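Local coordinates for probable oxidoreductase protein (Rhizobium etli, PDB 4FB5) that is probably a nucleotide-dependent oxidoreductase of the GFO/IDH/MocA family, its physiological substrate not established, at residues L42-V47 with H120-K125. Residues are numbered along the deposited sequence; the frame is centred on the assembly and turned at random.
Sequences LAWNAV and HVWCEK
Trp122 sends its indole out from strand 120-123 with CG anti to the backbone N (chi1 -170°), while Trp44, on helix 35-44, sets CG anti to its carbonyl carbon (chi1 -74°); these two torsions bring the rings together although the CA atoms of the pair stay 11.2 Å apart. The result is an offset edge-to-face stack, T-shaped in its plane angle of 85°, with 5.1 Å between the centroids of the five-membered ring of Trp44 and the six-membered ring of Trp122. The edge belongs to Trp122: its CZ3 stands over one face of Trp44, displaced toward the rim, and its CE3 comes 3.4 Å from Trp44 NE1. Trp44 NE1 lies near the plane of the Trp122 ring, at its edge, and hydrogen-bonds to Ser99 OG on strand 97-100. One helical position earlier, Ala43 places CB 4.0 Å from Trp122 CH2, near the plane of that indole, so the outer rim of Trp122 meets both residues. Both segments belong to the NAD-binding Rossmann fold, where the contact joins the helix that follows the first strand, 27-31, to the fifth strand of the parallel sheet. With an alanine in place of Trp44, the CE3-CZ3 edge of Trp122 would probably lose the aromatic face it packs against and Ser99 OG its indole partner. The NE1 of Trp122 hydrogen-bonds to Glu349 OE1 of helix 344-358, and Cys350 of the same helix touches both indoles.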
loop_
_atom_site.group_PDB
_atom_site.type_symbol
_atom_site.label_atom_id
_atom_site.label_comp_id
_atom_site.label_asym_id
_atom_site.label_seq_id
_atom_site.Cartn_x
_atom_site.Cartn_y
_atom_site.Cartn_z
ATOM N N LEU A 42 -15.320 -24.267 16.413
ATOM C CA LEU A 42 -15.667 -22.912 16.678
ATOM C C LEU A 42 -16.788 -22.494 15.753
ATOM O O LEU A 42 -17.665 -21.693 16.118
ATOM C CB LEU A 42 -14.461 -22.034 16.430
ATOM C CG LEU A 42 -13.410 -21.945 17.533
ATOM C CD1 LEU A 42 -12.259 -21.077 17.029
ATOM C CD2 LEU A 42 -13.994 -21.397 18.798
ATOM N N ALA A 43 -16.750 -23.030 14.549
ATOM C CA ALA A 43 -17.773 -22.717 13.590
ATOM C C ALA A 43 -19.133 -23.256 14.068
ATOM O O ALA A 43 -20.116 -22.480 14.191
ATOM C CB ALA A 43 -17.398 -23.251 12.181
ATOM N N TRP A 44 -19.182 -24.558 14.362
ATOM C CA TRP A 44 -20.442 -25.197 14.811
ATOM C C TRP A 44 -20.980 -24.481 16.060
ATOM O O TRP A 44 -22.193 -24.230 16.188
ATOM C CB TRP A 44 -20.275 -26.708 15.072
ATOM C CG TRP A 44 -20.148 -27.594 13.860
ATOM C CD1 TRP A 44 -19.063 -28.377 13.501
ATOM C CD2 TRP A 44 -21.134 -27.795 12.843
ATOM N NE1 TRP A 44 -19.331 -29.055 12.320
ATOM C CE2 TRP A 44 -20.602 -28.721 11.910
ATOM C CE3 TRP A 44 -22.422 -27.287 12.629
ATOM C CZ2 TRP A 44 -21.321 -29.139 10.792
ATOM C CZ3 TRP A 44 -23.138 -27.716 11.520
ATOM C CH2 TRP A 44 -22.590 -28.630 10.617
ATOM N N ASN A 45 -20.072 -24.087 16.945
ATOM C CA ASN A 45 -20.472 -23.400 18.161
ATOM C C ASN A 45 -20.976 -21.983 17.925
ATOM O O ASN A 45 -21.452 -21.358 18.864
ATOM C CB ASN A 45 -19.320 -23.424 19.168
ATOM C CG ASN A 45 -19.667 -22.799 20.497
ATOM O OD1 ASN A 45 -20.598 -23.242 21.193
ATOM N ND2 ASN A 45 -18.891 -21.775 20.894
ATOM N N ALA A 46 -20.916 -21.463 16.695
ATOM C CA ALA A 46 -21.213 -20.037 16.523
ATOM C C ALA A 46 -22.189 -19.679 15.437
ATOM O O ALA A 46 -22.761 -18.599 15.476
ATOM C CB ALA A 46 -19.937 -19.256 16.323
ATOM N N VAL A 47 -22.352 -20.544 14.449
ATOM C CA VAL A 47 -23.262 -20.261 13.350
ATOM C C VAL A 47 -24.523 -19.597 13.815
ATOM O O VAL A 47 -24.934 -18.573 13.237
ATOM C CB VAL A 47 -23.780 -21.499 12.623
ATOM C CG1 VAL A 47 -23.397 -21.450 11.177
ATOM C CG2 VAL A 47 -23.387 -22.801 13.329
ATOM N N HIS A 120 -24.342 -36.831 6.802
ATOM C CA HIS A 120 -23.721 -35.702 6.078
ATOM C C HIS A 120 -22.225 -35.517 6.422
ATOM O O HIS A 120 -21.784 -35.762 7.559
ATOM C CB HIS A 120 -24.443 -34.391 6.377
ATOM C CG HIS A 120 -25.933 -34.448 6.233
ATOM N ND1 HIS A 120 -26.559 -34.780 5.047
ATOM C CD2 HIS A 120 -26.921 -34.165 7.118
ATOM C CE1 HIS A 120 -27.870 -34.724 5.219
ATOM N NE2 HIS A 120 -28.115 -34.344 6.463
ATOM N N VAL A 121 -21.465 -35.056 5.436
ATOM C CA VAL A 121 -20.029 -34.925 5.579
ATOM C C VAL A 121 -19.478 -33.541 5.229
ATOM O O VAL A 121 -19.745 -32.978 4.149
ATOM C CB VAL A 121 -19.322 -35.989 4.767
ATOM C CG1 VAL A 121 -17.867 -35.646 4.620
ATOM C CG2 VAL A 121 -19.457 -37.306 5.463
ATOM N N TRP A 122 -18.724 -32.998 6.179
ATOM C CA TRP A 122 -17.954 -31.761 6.022
ATOM C C TRP A 122 -16.524 -32.151 6.178
ATOM O O TRP A 122 -16.041 -32.425 7.267
ATOM C CB TRP A 122 -18.331 -30.761 7.106
ATOM C CG TRP A 122 -17.799 -29.404 6.917
ATOM C CD1 TRP A 122 -17.149 -28.927 5.824
ATOM C CD2 TRP A 122 -17.890 -28.317 7.839
ATOM N NE1 TRP A 122 -16.808 -27.615 6.017
ATOM C CE2 TRP A 122 -17.259 -27.213 7.244
ATOM C CE3 TRP A 122 -18.422 -28.173 9.121
ATOM C CZ2 TRP A 122 -17.159 -25.980 7.877
ATOM C CZ3 TRP A 122 -18.304 -26.925 9.761
ATOM C CH2 TRP A 122 -17.677 -25.860 9.132
ATOM N N CYS A 123 -15.855 -32.197 5.048
ATOM C CA CYS A 123 -14.551 -32.791 4.960
ATOM C C CYS A 123 -13.553 -31.737 4.546
ATOM O O CYS A 123 -13.844 -30.918 3.673
ATOM C CB CYS A 123 -14.584 -33.909 3.937
ATOM S SG CYS A 123 -13.076 -34.902 3.826
ATOM N N GLU A 124 -12.384 -31.758 5.172
ATOM C CA GLU A 124 -11.304 -30.883 4.785
ATOM C C GLU A 124 -10.779 -31.320 3.456
ATOM O O GLU A 124 -10.876 -32.493 3.099
ATOM C CB GLU A 124 -10.181 -30.857 5.830
ATOM C CG GLU A 124 -10.491 -29.915 6.971
ATOM C CD GLU A 124 -10.982 -28.553 6.473
ATOM O OE1 GLU A 124 -12.028 -28.075 6.969
ATOM O OE2 GLU A 124 -10.314 -27.962 5.570
ATOM N N LYS A 125 -10.251 -30.360 2.715
ATOM C CA LYS A 125 -9.604 -30.650 1.468
ATOM C C LYS A 125 -8.340 -31.451 1.816
ATOM O O LYS A 125 -7.840 -31.335 2.927
ATOM C CB LYS A 125 -9.326 -29.334 0.752
ATOM C CG LYS A 125 -7.872 -28.934 0.613
ATOM C CD LYS A 125 -7.254 -28.217 1.801
ATOM C CE LYS A 125 -5.832 -27.868 1.424
ATOM N NZ LYS A 125 -4.892 -28.220 2.487
#